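Local coordinates for hypothetical protein (Ruminococcus gnavus, PDB 4GL6) that is of unknown function and belongs to the DUF5037 family of uncharacterised proteins, at residues Lys154-Glu157 against Glu158-Gln161; Phe227-Asn230 against Leu231-Lys235; Glu165-Arg168 against Asp169-Gly173; Leu79-Lys82 against Gln83-Met87. All coordinates share one frame; numbering follows the deposited sequence.

All four contacts are local, each within one continuous piece of chain, and they follow one another without nesting or crossing. Interaction 4 comes first, mostly in the N-terminal half of helix 75-95. Interaction 1 closes the N-terminal turn of helix 156-171, and interaction 3 closes that helix's C-terminal turn, about 16 Å away centre to centre. Interaction 2 then caps the N terminus of helix 231-239. Glu157 OE2 forms a salt bridge with Lys235 NZ (2.8 Å), tying interaction 1 to interaction 2, while Phe227 CE1 packs on Tyr167 CG at 3.7 Å. At the C-terminal end of helix 156-171, Met84 and Met87 of interaction 4 pack against Val166, Tyr167, Lys170 and Leu171 of interaction 3.

Interaction 1 of 4, residues Lys154-Glu157 against Glu158-Gln161; sequences KTDE and EEYQ
Thr155 and Glu158 face each other across the first turn of helix 156-171, where the chain goes from the extended backbone of Lys154 and Thr155 into regular helix at Asp156. The backbone amides are taken up one after another: Glu159 N donates to Thr155 O at 2.9 Å, Tyr160 N to Asp156 O and Gln161 N to Glu157 O. The Thr155 hydroxyl sits between its own backbone N and carbonyl carbon (chi1 64°), which turns OG1 toward the helix so that it accepts from Glu158 N at 3.3 Å with a nearly straight N-H. The carboxylate of Glu158 returns the favour. Its chain, extended beyond CG, passes at a slant across the threonine, and OE1 takes the Thr155 N-H on its anti side at 2.8 Å, 17° out of the carboxylate plane. A weak bond from Thr155 OG1 to the same OE1 (3.2 Å) adds to the grip, and the Lys154 side chain runs roughly perpendicular to that of Glu158, its CG 3.8 Å from Glu158 OE1. On the flank toward helix 231-239, Asp156 OD1 and Glu159 OE1 come within 4.5 Å of each other; both are salt-bridged to Lys238 NZ, which probably offsets their like charge. The buried Glu159 also uses OE2, bonded to Tyr163 and Tyr181. With N-cap threonine and glutamate three residues on exchanging bonds, this is a capping box, and it starts the crossover helix of the beta-alpha-beta unit between strands 140-147 and 175-182.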
loop_
_atom_site.group_PDB
_atom_site.type_symbol
_atom_site.label_atom_id
_atom_site.label_comp_id
_atom_site.label_asym_id
_atom_site.label_seq_id
_atom_site.Cartn_x
_atom_site.Cartn_y
_atom_site.Cartn_z
ATOM N N LYS A 154 14.195 4.595 -20.630
ATOM C CA LYS A 154 13.066 4.059 -21.404
ATOM C C LYS A 154 12.261 5.312 -21.767
ATOM O O LYS A 154 12.109 6.195 -20.932
ATOM C CB LYS A 154 12.281 2.961 -20.638
ATOM C CG LYS A 154 12.640 1.574 -21.174
ATOM C CD LYS A 154 12.130 0.336 -20.446
ATOM C CE LYS A 154 12.472 -0.908 -21.278
ATOM N NZ LYS A 154 12.139 -2.193 -20.595
ATOM N N THR A 155 11.810 5.432 -23.018
ATOM C CA THR A 155 11.078 6.634 -23.472
ATOM C C THR A 155 9.762 6.753 -22.713
ATOM O O THR A 155 9.252 5.762 -22.184
ATOM C CB THR A 155 10.769 6.628 -24.998
ATOM O OG1 THR A 155 9.894 5.543 -25.316
ATOM C CG2 THR A 155 12.046 6.513 -25.865
ATOM N N ASP A 156 9.222 7.966 -22.643
ATOM C CA ASP A 156 7.928 8.201 -21.980
ATOM C C ASP A 156 6.826 7.252 -22.501
ATOM O O ASP A 156 6.052 6.730 -21.714
ATOM C CB ASP A 156 7.461 9.650 -22.174
ATOM C CG ASP A 156 8.300 10.684 -21.401
ATOM O OD1 ASP A 156 9.039 10.348 -20.451
ATOM O OD2 ASP A 156 8.187 11.873 -21.754
ATOM N N GLU A 157 6.815 7.005 -23.814
ATOM C CA GLU A 157 5.834 6.133 -24.478
ATOM C C GLU A 157 5.994 4.712 -23.935
ATOM O O GLU A 157 5.020 4.102 -23.517
ATOM C CB GLU A 157 5.998 6.134 -26.024
ATOM C CG GLU A 157 5.612 7.414 -26.785
ATOM C CD GLU A 157 6.487 8.649 -26.515
ATOM O OE1 GLU A 157 7.648 8.515 -26.047
ATOM O OE2 GLU A 157 6.006 9.778 -26.759
ATOM N N GLU A 158 7.238 4.216 -23.938
ATOM C CA GLU A 158 7.587 2.877 -23.421
ATOM C C GLU A 158 7.213 2.721 -21.946
ATOM O O GLU A 158 6.712 1.675 -21.539
ATOM C CB GLU A 158 9.094 2.580 -23.603
ATOM C CG GLU A 158 9.555 2.368 -25.045
ATOM C CD GLU A 158 11.076 2.380 -25.241
ATOM O OE1 GLU A 158 11.815 3.094 -24.525
ATOM O OE2 GLU A 158 11.545 1.690 -26.165
ATOM N N GLU A 159 7.443 3.768 -21.159
ATOM C CA GLU A 159 7.149 3.743 -19.728
ATOM C C GLU A 159 5.642 3.644 -19.488
ATOM O O GLU A 159 5.188 2.791 -18.722
ATOM C CB GLU A 159 7.742 4.988 -19.047
ATOM C CG GLU A 159 7.666 4.984 -17.526
ATOM C CD GLU A 159 8.339 6.184 -16.834
ATOM O OE1 GLU A 159 9.073 6.973 -17.491
ATOM O OE2 GLU A 159 8.140 6.307 -15.598
ATOM N N TYR A 160 4.891 4.528 -20.150
ATOM C CA TYR A 160 3.425 4.592 -20.060
ATOM C C TYR A 160 2.784 3.286 -20.527
ATOM O O TYR A 160 1.898 2.760 -19.851
ATOM C CB TYR A 160 2.910 5.774 -20.886
ATOM C CG TYR A 160 1.418 6.014 -20.849
ATOM C CD1 TYR A 160 0.847 6.875 -19.894
ATOM C CD2 TYR A 160 0.567 5.417 -21.794
ATOM C CE1 TYR A 160 -0.526 7.105 -19.867
ATOM C CE2 TYR A 160 -0.806 5.642 -21.779
ATOM C CZ TYR A 160 -1.355 6.479 -20.818
ATOM O OH TYR A 160 -2.718 6.675 -20.821
ATOM N N GLN A 161 3.247 2.765 -21.669
ATOM C CA GLN A 161 2.750 1.484 -22.211
ATOM C C GLN A 161 2.885 0.333 -21.209
ATOM O O GLN A 161 1.970 -0.466 -21.075
ATOM C CB GLN A 161 3.419 1.119 -23.553
ATOM C CG GLN A 161 2.904 1.903 -24.760
ATOM C CD GLN A 161 3.702 1.622 -26.016
ATOM O OE1 GLN A 161 4.120 0.487 -26.244
ATOM N NE2 GLN A 161 3.909 2.650 -26.845
#

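Interaction 2 of 4, residues Phe227-Asn230 against Leu231-Lys235; sequences FDDN and LEIFK
Asn230 reaches over the start of helix 231-239 and takes up the backbone N-H of Ile233: the distance from Ile233 N to Asn230 OD1 is 3.1 Å, and the donor lies nearly on the line of the side-chain C=O. With chi1 at 63° the side chain folds back over its own main chain, which brings the amide oxygen round to the first turn. The main-chain oxygen of the same residue serves the helix as well, accepting from Phe234 N at 3.1 Å. One residue on, Leu231 O accepts from Lys235 N. Asn230 is thus the N-cap, ending the loop that leads from strand 215-220 into this last helix. Its amide is stacked on the carboxylate of Glu232, the planes 19° apart and Asn230 ND2 3.8 Å from Glu232 OE2. Ile233 packs beside the cap, its CG2 resting against Asp229 CB at 3.8 Å. Two oxygens of Asp229 find partners elsewhere, OD2 in the hydroxyl of Thr218 on strand 215-220 and the main-chain O in Tyr160 OH on helix 156-171. Asp228 OD2 is salt-bridged to Arg221 NE, and Lys235 NZ forms a salt bridge with Glu157 OE2 of helix 156-171.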
loop_
_atom_site.group_PDB
_atom_site.type_symbol
_atom_site.label_atom_id
_atom_site.label_comp_id
_atom_site.label_asym_id
_atom_site.label_seq_id
_atom_site.Cartn_x
_atom_site.Cartn_y
_atom_site.Cartn_z
ATOM N N PHE A 227 -6.282 4.103 -19.175
ATOM C CA PHE A 227 -6.328 5.041 -18.057
ATOM C C PHE A 227 -7.189 6.217 -18.460
ATOM O O PHE A 227 -7.362 6.482 -19.656
ATOM C CB PHE A 227 -4.948 5.625 -17.727
ATOM C CG PHE A 227 -3.971 4.630 -17.184
ATOM C CD1 PHE A 227 -4.217 3.986 -15.963
ATOM C CD2 PHE A 227 -2.762 4.377 -17.839
ATOM C CE1 PHE A 227 -3.313 3.075 -15.436
ATOM C CE2 PHE A 227 -1.850 3.466 -17.312
ATOM C CZ PHE A 227 -2.122 2.818 -16.110
ATOM N N ASP A 228 -7.687 6.960 -17.475
ATOM C CA ASP A 228 -8.475 8.167 -17.769
ATOM C C ASP A 228 -7.622 9.283 -18.383
ATOM O O ASP A 228 -8.145 10.128 -19.112
ATOM C CB ASP A 228 -9.233 8.693 -16.528
ATOM C CG ASP A 228 -10.563 7.976 -16.275
ATOM O OD1 ASP A 228 -10.849 6.895 -16.850
ATOM O OD2 ASP A 228 -11.354 8.519 -15.488
ATOM N N ASP A 229 -6.322 9.258 -18.102
ATOM C CA ASP A 229 -5.382 10.275 -18.557
ATOM C C ASP A 229 -4.418 9.652 -19.592
ATOM O O ASP A 229 -3.698 8.690 -19.300
ATOM C CB ASP A 229 -4.695 10.868 -17.324
ATOM C CG ASP A 229 -5.705 11.509 -16.348
ATOM O OD1 ASP A 229 -6.389 12.493 -16.725
ATOM O OD2 ASP A 229 -5.825 11.014 -15.207
ATOM N N ASN A 230 -4.460 10.194 -20.806
ATOM C CA ASN A 230 -3.651 9.721 -21.924
ATOM C C ASN A 230 -2.140 10.041 -21.810
ATOM O O ASN A 230 -1.707 10.792 -20.926
ATOM C CB ASN A 230 -4.223 10.251 -23.262
ATOM C CG ASN A 230 -4.196 11.778 -23.384
ATOM O OD1 ASN A 230 -3.443 12.474 -22.709
ATOM N ND2 ASN A 230 -5.038 12.296 -24.246
ATOM N N LEU A 231 -1.367 9.474 -22.741
ATOM C CA LEU A 231 0.086 9.681 -22.849
ATOM C C LEU A 231 0.521 11.139 -22.777
ATOM O O LEU A 231 1.521 11.434 -22.161
ATOM C CB LEU A 231 0.605 9.095 -24.170
ATOM C CG LEU A 231 2.085 9.294 -24.521
ATOM C CD1 LEU A 231 2.951 8.579 -23.494
ATOM C CD2 LEU A 231 2.384 8.880 -25.955
ATOM N N GLU A 232 -0.227 12.031 -23.419
ATOM C CA GLU A 232 0.129 13.466 -23.474
ATOM C C GLU A 232 0.064 14.096 -22.087
ATOM O O GLU A 232 0.962 14.830 -21.705
ATOM C CB GLU A 232 -0.759 14.204 -24.483
ATOM C CG GLU A 232 -0.615 13.663 -25.917
ATOM C CD GLU A 232 -1.970 13.553 -26.625
ATOM O OE1 GLU A 232 -2.634 14.586 -26.892
ATOM O OE2 GLU A 232 -2.385 12.408 -26.908
ATOM N N ILE A 233 -0.979 13.755 -21.334
ATOM C CA ILE A 233 -1.160 14.204 -19.943
ATOM C C ILE A 233 -0.041 13.659 -19.033
ATOM O O ILE A 233 0.391 14.335 -18.096
ATOM C CB ILE A 233 -2.579 13.820 -19.417
ATOM C CG1 ILE A 233 -3.664 14.625 -20.167
ATOM C CG2 ILE A 233 -2.712 14.062 -17.918
ATOM C CD1 ILE A 233 -5.061 14.049 -20.062
ATOM N N PHE A 234 0.396 12.431 -19.310
ATOM C CA PHE A 234 1.496 11.781 -18.584
ATOM C C PHE A 234 2.807 12.521 -18.815
ATOM O O PHE A 234 3.499 12.847 -17.843
ATOM C CB PHE A 234 1.611 10.305 -18.981
ATOM C CG PHE A 234 2.837 9.625 -18.466
ATOM C CD1 PHE A 234 2.965 9.321 -17.116
ATOM C CD2 PHE A 234 3.855 9.243 -19.334
ATOM C CE1 PHE A 234 4.099 8.683 -16.626
ATOM C CE2 PHE A 234 4.989 8.600 -18.855
ATOM C CZ PHE A 234 5.110 8.322 -17.499
ATOM N N LYS A 235 3.125 12.802 -20.082
ATOM C CA LYS A 235 4.346 13.546 -20.430
ATOM C C LYS A 235 4.384 14.935 -19.766
ATOM O O LYS A 235 5.398 15.299 -19.176
ATOM C CB LYS A 235 4.561 13.638 -21.954
ATOM C CG LYS A 235 4.945 12.304 -22.574
ATOM C CD LYS A 235 5.585 12.382 -23.957
ATOM C CE LYS A 235 4.575 12.610 -25.064
ATOM N NZ LYS A 235 5.202 12.429 -26.403
#

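Interaction 3 of 4, residues Glu165-Arg168 against Asp169-Gly173; sequences EVYR and DKLGG
The ring of Tyr167 carries Leu171 CD1 squarely over one face, 3.6 Å from the centroid and only 9° off the ring normal, a CH-pi contact between side chains that run alongside each other. On the opposite side of the ring plane stands Phe227, its own ring steeply inclined to it. The Tyr167 hydroxyl, at the far end, bonds to Leu176 O on strand 175-182. The second flat group, the guanidinium of Arg168, meets the carboxylate of the very next residue at its edge. A bend in the arginine chain at chi3 (59°) turns the group back, so that NE reaches Asp169 OD1 at 3.0 Å and NH2 reaches Asp169 OD2 at 3.0 Å, one nitrogen to each oxygen. The planes stand 64° apart, so this side-on salt bridge is a twisted one, with NE coming from above the carboxylate plane. Both groups sit on the C-terminal turn of the crossover helix in a beta-alpha-beta unit, and there the helix widens into a pi-type turn: Val166 O accepts from Lys170 N (2.9 Å) and also from Leu171 N (2.9 Å), the latter nearly in line with the carbonyl. Gly172 then leaves the helix with positive phi. Asp169 is held by its backbone too, its N donating to Glu165 O, while Asp169 OD2 and Glu165 OE2 approach to 4.1 Å with like charge. The charge of Arg168 probably tempers that repulsion. Val166 and Leu171 face helix 75-95, packing on Ala91 and Met87 respectively.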
loop_
_atom_site.group_PDB
_atom_site.type_symbol
_atom_site.label_atom_id
_atom_site.label_comp_id
_atom_site.label_asym_id
_atom_site.label_seq_id
_atom_site.Cartn_x
_atom_site.Cartn_y
_atom_site.Cartn_z
ATOM N N GLU A 165 -0.196 -1.763 -19.483
ATOM C CA GLU A 165 -0.203 -3.237 -19.495
ATOM C C GLU A 165 -0.406 -3.854 -18.107
ATOM O O GLU A 165 -1.164 -4.826 -17.978
ATOM C CB GLU A 165 1.054 -3.814 -20.193
ATOM C CG GLU A 165 1.229 -5.338 -19.998
ATOM C CD GLU A 165 2.057 -6.083 -21.036
ATOM O OE1 GLU A 165 2.566 -5.474 -22.004
ATOM O OE2 GLU A 165 2.165 -7.323 -20.873
ATOM N N VAL A 166 0.286 -3.333 -17.095
ATOM C CA VAL A 166 0.122 -3.852 -15.718
ATOM C C VAL A 166 -1.337 -3.662 -15.258
ATOM O O VAL A 166 -2.008 -4.623 -14.857
ATOM C CB VAL A 166 1.092 -3.175 -14.733
ATOM C CG1 VAL A 166 0.793 -3.568 -13.296
ATOM C CG2 VAL A 166 2.526 -3.530 -15.090
ATOM N N TYR A 167 -1.835 -2.440 -15.388
ATOM C CA TYR A 167 -3.213 -2.120 -14.980
ATOM C C TYR A 167 -4.316 -2.816 -15.793
ATOM O O TYR A 167 -5.323 -3.229 -15.231
ATOM C CB TYR A 167 -3.401 -0.588 -14.846
ATOM C CG TYR A 167 -2.907 -0.063 -13.503
ATOM C CD1 TYR A 167 -1.546 -0.057 -13.183
ATOM C CD2 TYR A 167 -3.802 0.407 -12.532
ATOM C CE1 TYR A 167 -1.089 0.417 -11.951
ATOM C CE2 TYR A 167 -3.346 0.889 -11.296
ATOM C CZ TYR A 167 -1.994 0.881 -11.008
ATOM O OH TYR A 167 -1.563 1.345 -9.790
ATOM N N ARG A 168 -4.113 -2.999 -17.087
ATOM C CA ARG A 168 -5.104 -3.702 -17.918
ATOM C C ARG A 168 -5.039 -5.238 -17.798
ATOM O O ARG A 168 -6.045 -5.890 -17.528
ATOM C CB ARG A 168 -4.921 -3.316 -19.382
ATOM C CG ARG A 168 -5.942 -3.933 -20.340
ATOM C CD ARG A 168 -5.607 -3.657 -21.792
ATOM N NE ARG A 168 -4.286 -4.182 -22.192
ATOM C CZ ARG A 168 -3.204 -3.470 -22.554
ATOM N NH1 ARG A 168 -3.207 -2.128 -22.636
ATOM N NH2 ARG A 168 -2.087 -4.124 -22.875
ATOM N N ASP A 169 -3.855 -5.797 -18.014
ATOM C CA ASP A 169 -3.675 -7.256 -18.101
ATOM C C ASP A 169 -3.373 -7.975 -16.793
ATOM O O ASP A 169 -3.768 -9.134 -16.651
ATOM C CB ASP A 169 -2.563 -7.600 -19.122
ATOM C CG ASP A 169 -2.792 -6.960 -20.499
ATOM O OD1 ASP A 169 -3.957 -6.851 -20.942
ATOM O OD2 ASP A 169 -1.803 -6.531 -21.135
ATOM N N LYS A 170 -2.680 -7.309 -15.865
ATOM C CA LYS A 170 -2.233 -7.944 -14.612
ATOM C C LYS A 170 -3.181 -7.695 -13.436
ATOM O O LYS A 170 -3.545 -8.643 -12.750
ATOM C CB LYS A 170 -0.781 -7.534 -14.249
ATOM C CG LYS A 170 0.295 -7.856 -15.303
ATOM C CD LYS A 170 0.579 -9.344 -15.528
ATOM C CE LYS A 170 1.463 -9.549 -16.756
ATOM N NZ LYS A 170 1.651 -10.981 -17.109
ATOM N N LEU A 171 -3.577 -6.447 -13.192
ATOM C CA LEU A 171 -4.456 -6.142 -12.041
ATOM C C LEU A 171 -5.905 -6.622 -12.177
ATOM O O LEU A 171 -6.473 -7.132 -11.210
ATOM C CB LEU A 171 -4.403 -4.662 -11.669
ATOM C CG LEU A 171 -3.035 -4.140 -11.226
ATOM C CD1 LEU A 171 -3.222 -2.740 -10.673
ATOM C CD2 LEU A 171 -2.351 -5.042 -10.200
ATOM N N GLY A 172 -6.501 -6.463 -13.352
ATOM C CA GLY A 172 -7.849 -6.995 -13.606
ATOM C C GLY A 172 -9.082 -6.351 -12.988
ATOM O O GLY A 172 -10.103 -7.023 -12.819
ATOM N N GLY A 173 -9.003 -5.066 -12.670
ATOM C CA GLY A 173 -10.172 -4.329 -12.173
ATOM C C GLY A 173 -9.952 -2.827 -12.092
ATOM O O GLY A 173 -9.023 -2.294 -12.696
#

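Interaction 4 of 4, residues Leu79-Lys82 against Gln83-Met87; sequences LLAK and QMESM
Leu79 and Gln83 make an i to i+4 side-chain-to-backbone contact in the N-terminal half of helix 75-95, the long alpha-helix that leads into strand 99-104 and packs against helices 122-129 and 156-171. The helical backbone is regular: Met84 N donates to Leu80 O, Glu85 N to Ala81 O at 2.9 Å and Ser86 N to Lys82 O. The glutamine adds a second bond one residue earlier: Leu79 O accepts from Gln83 N at 3.3 Å and from Gln83 NE2 at 2.9 Å, the two donors coming from opposite faces of the carbonyl plane. CG lies anti to the carbonyl carbon (chi1 -77°), which sends the extended side chain back toward the N-terminal end of the helix. Gln83 NE2 has a second acceptor, Ser120 O in the segment before helix 122-129, so the amide ties two parts of the chain together. On another face, the extended side chain of Glu85 runs past the Ala81 carbonyl; its carboxylate is held by Gly103 N and Arg78, both bound to OE2, and lies about 5 Å from a glycerol, probably from the crystallisation liquor. Leu80 lies on Trp122 and Tyr125, whereas Met84 packs on Tyr167 and Leu171, and Met87 on Lys170 and Leu171, of helix 156-171; both methionines are modelled as selenomethionine. The side-chain bond of Gln83 is nearly straight at its hydrogen, 173°, with the acceptor in the amide plane, yet NE2 stands 55° out of the plane of the Leu79 carbonyl.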
loop_
_atom_site.group_PDB
_atom_site.type_symbol
_atom_site.label_atom_id
_atom_site.label_comp_id
_atom_site.label_asym_id
_atom_site.label_seq_id
_atom_site.Cartn_x
_atom_site.Cartn_y
_atom_site.Cartn_z
ATOM N N LEU A 79 -0.649 -9.034 2.258
ATOM C CA LEU A 79 -0.286 -9.997 1.227
ATOM C C LEU A 79 -0.838 -9.579 -0.141
ATOM O O LEU A 79 -0.160 -9.785 -1.158
ATOM C CB LEU A 79 -0.775 -11.400 1.593
ATOM C CG LEU A 79 -0.191 -12.044 2.853
ATOM C CD1 LEU A 79 -0.941 -13.349 3.150
ATOM C CD2 LEU A 79 1.300 -12.273 2.711
ATOM N N LEU A 80 -2.043 -8.993 -0.168
ATOM C CA LEU A 80 -2.630 -8.487 -1.417
ATOM C C LEU A 80 -1.807 -7.266 -1.915
ATOM O O LEU A 80 -1.483 -7.193 -3.098
ATOM C CB LEU A 80 -4.136 -8.196 -1.277
ATOM C CG LEU A 80 -5.125 -9.385 -1.210
ATOM C CD1 LEU A 80 -6.528 -8.916 -0.843
ATOM C CD2 LEU A 80 -5.204 -10.171 -2.517
ATOM N N ALA A 81 -1.443 -6.360 -1.005
ATOM C CA ALA A 81 -0.559 -5.216 -1.317
ATOM C C ALA A 81 0.783 -5.673 -1.865
ATOM O O ALA A 81 1.250 -5.113 -2.847
ATOM C CB ALA A 81 -0.325 -4.303 -0.094
ATOM N N LYS A 82 1.378 -6.702 -1.251
ATOM C CA LYS A 82 2.670 -7.263 -1.705
ATOM C C LYS A 82 2.599 -7.690 -3.189
ATOM O O LYS A 82 3.528 -7.427 -3.977
ATOM C CB LYS A 82 3.114 -8.441 -0.803
ATOM C CG LYS A 82 4.494 -9.060 -1.089
ATOM C CD LYS A 82 4.854 -10.127 -0.050
ATOM C CE LYS A 82 6.131 -10.885 -0.410
ATOM N NZ LYS A 82 7.299 -9.984 -0.615
ATOM N N GLN A 83 1.487 -8.316 -3.560
ATOM C CA GLN A 83 1.261 -8.741 -4.947
ATOM C C GLN A 83 1.060 -7.574 -5.898
ATOM O O GLN A 83 1.553 -7.610 -7.024
ATOM C CB GLN A 83 0.100 -9.728 -5.040
ATOM C CG GLN A 83 0.505 -11.105 -4.581
ATOM C CD GLN A 83 -0.683 -11.926 -4.213
ATOM O OE1 GLN A 83 -1.172 -12.735 -5.008
ATOM N NE2 GLN A 83 -1.194 -11.691 -3.015
HETATM N N MSE A 84 0.330 -6.557 -5.453
HETATM C CA MSE A 84 0.092 -5.340 -6.266
HETATM C C MSE A 84 1.448 -4.635 -6.535
HETATM O O MSE A 84 1.762 -4.282 -7.667
HETATM C CB MSE A 84 -0.919 -4.398 -5.591
HETATM C CG MSE A 84 -1.499 -3.355 -6.537
HETATM SE SE MSE A 84 -2.400 -1.940 -5.597
HETATM C CE MSE A 84 -3.089 -0.860 -7.067
ATOM N N GLU A 85 2.238 -4.497 -5.477
ATOM C CA GLU A 85 3.592 -3.948 -5.542
ATOM C C GLU A 85 4.467 -4.730 -6.521
ATOM O O GLU A 85 5.141 -4.143 -7.364
ATOM C CB GLU A 85 4.225 -3.963 -4.143
ATOM C CG GLU A 85 3.588 -2.934 -3.210
ATOM C CD GLU A 85 3.907 -3.127 -1.741
ATOM O OE1 GLU A 85 4.812 -3.912 -1.375
ATOM O OE2 GLU A 85 3.219 -2.474 -0.924
ATOM N N SER A 86 4.414 -6.050 -6.422
ATOM C CA SER A 86 5.216 -6.922 -7.267
ATOM C C SER A 86 4.902 -6.738 -8.764
ATOM O O SER A 86 5.809 -6.592 -9.581
ATOM C CB SER A 86 5.002 -8.383 -6.850
ATOM O OG SER A 86 5.887 -9.225 -7.551
HETATM N N MSE A 87 3.613 -6.750 -9.098
HETATM C CA MSE A 87 3.133 -6.566 -10.482
HETATM C C MSE A 87 3.490 -5.180 -11.061
HETATM O O MSE A 87 3.832 -5.063 -12.246
HETATM C CB MSE A 87 1.620 -6.842 -10.574
HETATM C CG MSE A 87 1.232 -8.317 -10.400
HETATM SE SE MSE A 87 -0.744 -8.639 -10.360
HETATM C CE MSE A 87 -1.099 -8.487 -8.452
#